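Local structure of protein of unknown function with a Fic domain (Bacteroides thetaiotaomicron VPI-5482, 3CUC) at residues G64-L68 and K69-E73; R93-T96 and E97-R101. The protein is of unknown function but belongs to the Fic/DOC family and folds as a mostly helical single chain. All coordinates share one frame; numbering follows the deposited sequence.

Contact 1. Residues G64-L68 and K69-E73; sequences GNASL and KDYEE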
# COMPACT_ATOMS: atom_id res chain seq x y z
N GLY A 64 12.58 5.59 -24.51
CA GLY A 64 13.69 4.74 -24.14
C GLY A 64 13.35 3.28 -24.34
O GLY A 64 12.45 2.94 -25.13
N ASN A 65 14.05 2.43 -23.60
CA ASN A 65 13.94 0.98 -23.75
C ASN A 65 13.14 0.37 -22.60
O ASN A 65 13.31 0.75 -21.45
CB ASN A 65 15.33 0.37 -23.80
CG ASN A 65 16.13 0.88 -24.97
OD1 ASN A 65 17.36 0.82 -24.98
ND2 ASN A 65 15.43 1.39 -25.98
N ALA A 66 12.23 -0.54 -22.95
CA ALA A 66 11.31 -1.14 -21.98
C ALA A 66 10.65 -2.35 -22.58
O ALA A 66 10.89 -2.69 -23.74
CB ALA A 66 10.26 -0.15 -21.57
N SER A 67 9.81 -3.01 -21.79
CA SER A 67 8.98 -4.10 -22.32
C SER A 67 7.56 -3.59 -22.27
O SER A 67 7.22 -2.77 -21.41
CB SER A 67 9.12 -5.38 -21.50
OG SER A 67 8.48 -5.22 -20.24
N LEU A 68 6.72 -4.07 -23.18
CA LEU A 68 5.32 -3.70 -23.15
C LEU A 68 4.75 -3.98 -21.76
O LEU A 68 4.09 -3.13 -21.19
CB LEU A 68 4.56 -4.45 -24.23
CG LEU A 68 3.11 -4.03 -24.41
CD1 LEU A 68 3.03 -2.54 -24.59
CD2 LEU A 68 2.49 -4.77 -25.60
N LYS A 69 5.07 -5.15 -21.22
CA LYS A 69 4.64 -5.58 -19.88
C LYS A 69 4.97 -4.58 -18.75
O LYS A 69 4.13 -4.33 -17.90
CB LYS A 69 5.29 -6.94 -19.55
CG LYS A 69 4.74 -7.66 -18.34
CD LYS A 69 5.87 -8.34 -17.55
CE LYS A 69 5.34 -9.11 -16.34
NZ LYS A 69 6.23 -8.96 -15.14
N ASP A 70 6.17 -4.03 -18.73
CA ASP A 70 6.49 -3.01 -17.74
C ASP A 70 5.54 -1.82 -17.85
O ASP A 70 5.12 -1.27 -16.83
CB ASP A 70 7.92 -2.50 -17.89
CG ASP A 70 8.96 -3.54 -17.55
OD1 ASP A 70 9.30 -3.68 -16.35
OD2 ASP A 70 9.44 -4.19 -18.49
N TYR A 71 5.21 -1.41 -19.07
CA TYR A 71 4.27 -0.30 -19.27
C TYR A 71 2.87 -0.71 -18.85
O TYR A 71 2.16 0.08 -18.25
CB TYR A 71 4.26 0.20 -20.72
CG TYR A 71 5.43 1.10 -21.06
CD1 TYR A 71 5.67 2.27 -20.35
CD2 TYR A 71 6.31 0.77 -22.09
CE1 TYR A 71 6.75 3.08 -20.65
CE2 TYR A 71 7.39 1.58 -22.40
CZ TYR A 71 7.60 2.73 -21.68
OH TYR A 71 8.67 3.53 -21.97
N GLU A 72 2.49 -1.95 -19.14
CA GLU A 72 1.16 -2.42 -18.78
C GLU A 72 0.99 -2.50 -17.26
O GLU A 72 -0.02 -2.02 -16.77
CB GLU A 72 0.82 -3.77 -19.41
CG GLU A 72 1.03 -3.89 -20.93
CD GLU A 72 0.01 -3.15 -21.77
OE1 GLU A 72 -0.68 -2.25 -21.23
OE2 GLU A 72 -0.10 -3.47 -22.98
N GLU A 73 1.94 -3.09 -16.52
CA GLU A 73 1.79 -3.23 -15.06
C GLU A 73 1.77 -1.86 -14.40
O GLU A 73 0.99 -1.62 -13.48
CB GLU A 73 2.88 -4.12 -14.44
CG GLU A 73 2.68 -5.61 -14.66
CD GLU A 73 3.57 -6.46 -13.77
OE1 GLU A 73 4.19 -5.93 -12.83
OE2 GLU A 73 3.63 -7.69 -14.02

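Contact 2. Residues R93-T96 and E97-R101; sequences RPLT and ESFIR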
# COMPACT_ATOMS: atom_id res chain seq x y z
N ARG A 93 -18.84 1.93 2.31
CA ARG A 93 -18.50 0.64 1.69
C ARG A 93 -17.43 -0.09 2.51
O ARG A 93 -16.30 0.38 2.59
CB ARG A 93 -18.01 0.85 0.26
CG ARG A 93 -18.26 -0.35 -0.63
CD ARG A 93 -17.80 -0.12 -2.07
NE ARG A 93 -18.43 1.04 -2.71
CZ ARG A 93 -18.30 1.36 -4.00
NH1 ARG A 93 -17.57 0.59 -4.82
NH2 ARG A 93 -18.91 2.43 -4.50
N PRO A 94 -17.78 -1.23 3.12
CA PRO A 94 -16.77 -1.97 3.88
C PRO A 94 -15.75 -2.66 2.97
O PRO A 94 -16.03 -2.94 1.80
CB PRO A 94 -17.59 -3.01 4.64
CG PRO A 94 -18.78 -3.22 3.80
CD PRO A 94 -19.09 -1.90 3.18
N LEU A 95 -14.57 -2.92 3.53
CA LEU A 95 -13.52 -3.63 2.81
C LEU A 95 -13.98 -5.05 2.52
O LEU A 95 -14.37 -5.79 3.42
CB LEU A 95 -12.22 -3.64 3.63
CG LEU A 95 -10.97 -4.21 2.94
CD1 LEU A 95 -10.69 -3.45 1.67
CD2 LEU A 95 -9.78 -4.14 3.88
N THR A 96 -13.95 -5.43 1.25
CA THR A 96 -14.46 -6.72 0.83
C THR A 96 -13.35 -7.57 0.24
O THR A 96 -12.40 -7.05 -0.35
CB THR A 96 -15.55 -6.53 -0.23
OG1 THR A 96 -15.08 -5.62 -1.23
CG2 THR A 96 -16.81 -5.96 0.41
N GLU A 97 -13.48 -8.89 0.40
CA GLU A 97 -12.57 -9.82 -0.26
C GLU A 97 -12.64 -9.64 -1.78
O GLU A 97 -11.62 -9.70 -2.45
CB GLU A 97 -12.88 -11.27 0.11
CG GLU A 97 -12.50 -11.65 1.53
CD GLU A 97 -12.78 -13.11 1.83
OE1 GLU A 97 -12.12 -13.97 1.21
OE2 GLU A 97 -13.64 -13.39 2.70
N SER A 98 -13.84 -9.40 -2.31
CA SER A 98 -14.01 -9.25 -3.75
C SER A 98 -13.30 -8.02 -4.30
O SER A 98 -12.79 -8.05 -5.42
CB SER A 98 -15.49 -9.22 -4.14
OG SER A 98 -16.24 -8.48 -3.19
N PHE A 99 -13.26 -6.93 -3.52
CA PHE A 99 -12.52 -5.74 -3.94
C PHE A 99 -11.03 -6.04 -4.04
O PHE A 99 -10.38 -5.62 -4.99
CB PHE A 99 -12.76 -4.55 -3.00
CG PHE A 99 -11.93 -3.34 -3.34
CD1 PHE A 99 -12.23 -2.56 -4.45
CD2 PHE A 99 -10.83 -2.98 -2.56
CE1 PHE A 99 -11.46 -1.45 -4.78
CE2 PHE A 99 -10.05 -1.88 -2.88
CZ PHE A 99 -10.37 -1.11 -3.98
N ILE A 100 -10.50 -6.76 -3.05
CA ILE A 100 -9.08 -7.08 -3.00
C ILE A 100 -8.70 -7.99 -4.17
O ILE A 100 -7.65 -7.82 -4.79
CB ILE A 100 -8.68 -7.75 -1.67
CG1 ILE A 100 -8.92 -6.80 -0.50
CG2 ILE A 100 -7.21 -8.15 -1.69
CD1 ILE A 100 -8.80 -7.46 0.85
N ARG A 101 -9.58 -8.93 -4.48
CA ARG A 101 -9.38 -9.85 -5.60
C ARG A 101 -9.40 -9.09 -6.92
O ARG A 101 -8.55 -9.32 -7.78
CB ARG A 101 -10.45 -10.95 -5.58
CG ARG A 101 -10.43 -11.84 -4.34
CD ARG A 101 -11.76 -12.55 -4.10
NE ARG A 101 -11.86 -13.74 -4.93
CZ ARG A 101 -11.40 -14.95 -4.58
NH1 ARG A 101 -10.83 -15.15 -3.41
NH2 ARG A 101 -11.52 -15.96 -5.43

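Contact 1. Residues G64-L68 and K69-E73
Ser67 caps the start of helix 68-89 by taking the backbone N-H of Asp70 on its side-chain oxygen. The distance from Asp70 N to Ser67 OG is 3.0 Å and the N-H points almost straight at the oxygen, at 162°. The exact place of OG is less sure, because the model sets it too close to the Asp70 carboxylate. With chi1 at 72°, OG sits between the backbone N and the carbonyl carbon of its own residue, and from there it meets the first turn.

The backbone of that turn adds two bonds. Glu72 N donates to Leu68 O at 2.9 Å. Tyr71 N gives a weaker bond to Ser67 O at 3.4 Å.

Two side-chain pairs flank the cap. Ala66 CB packs against the Tyr71 ring, 3.5 Å from CE2, in an oblique approach. Glu72 bends back at chi2 (-73°), which brings its OE2 across the Leu68 side chain, 3.6 Å from Leu68 CG. Next to it on the same turn, Lys69 NZ forms a salt bridge with Glu73 OE2 at 3.1 Å; as a hydrogen bond it is weak.

The hydroxyl of Tyr71 is held by Ser63 N, and its side chain also touches Gln52 and Leu56 of helix 50-59. Glu73 OE1 pairs with Arg201 of helix 199-213. The turn thus joins the exposed loop after helix 50-59 to the start of helix 68-89.

Contact 2. Residues R93-T96 and E97-R101
Thr96 is the N-cap of helix 97-107, and both of its oxygens accept from the first turn. Phe99 N donates to Thr96 OG1 at 3.2 Å, with a bent N-H...O angle of 143°. The same N-H also makes a weak bond to Thr96 O at 3.3 Å, at only 121°, so it is shared between side chain and carbonyl. Thr96 O takes a second weak bond, from Ile100 N, also at 3.3 Å but straighter.

Turned inward over its own backbone (chi1 48°), OG1 reaches the Phe99 N-H. It is also near Phe99 CB. The Thr96 and Phe99 side chains cross at about a right angle.

Leu95 supplies the apolar part. Its CD1 lies 4.3 Å from Phe99 CD2 and 4.4 Å from Ile100 CG1, a loose fit.

Glu97 and the Leu95 backbone find partners beyond the turn: Glu97 OE1 is hydrogen-bonded to the Tyr133 hydroxyl and OE2 to Thr161 OG1, and Leu95 N donates to Asn168 OD1.

Phe99 rests on Met83, Ile84 and Glu87 of helix 68-89. Leu95 and Glu97 instead touch helix 156-173, through Tyr167 and through Met160 and Val164. The start of helix 97-107 is therefore packed against both of these helices.

Overall arrangement
Contacts 1 and 2 are the N-terminal caps of two helices that follow each other in the chain, 68-89 and 97-107. They come in series: contact 1 closes before contact 2 opens. Their centres are 29 Å apart and their nearest atoms about 14 Å, so they do not touch. Helix 68-89 connects them, since contact 1 forms its first turn and contact 2 packs a ring on its later part. Contact 1 lies at the surface, its centre 22 Å from that of the chain; contact 2 is partly buried, at 15 Å. Contact 2 falls within the Fic/DOC sequence range.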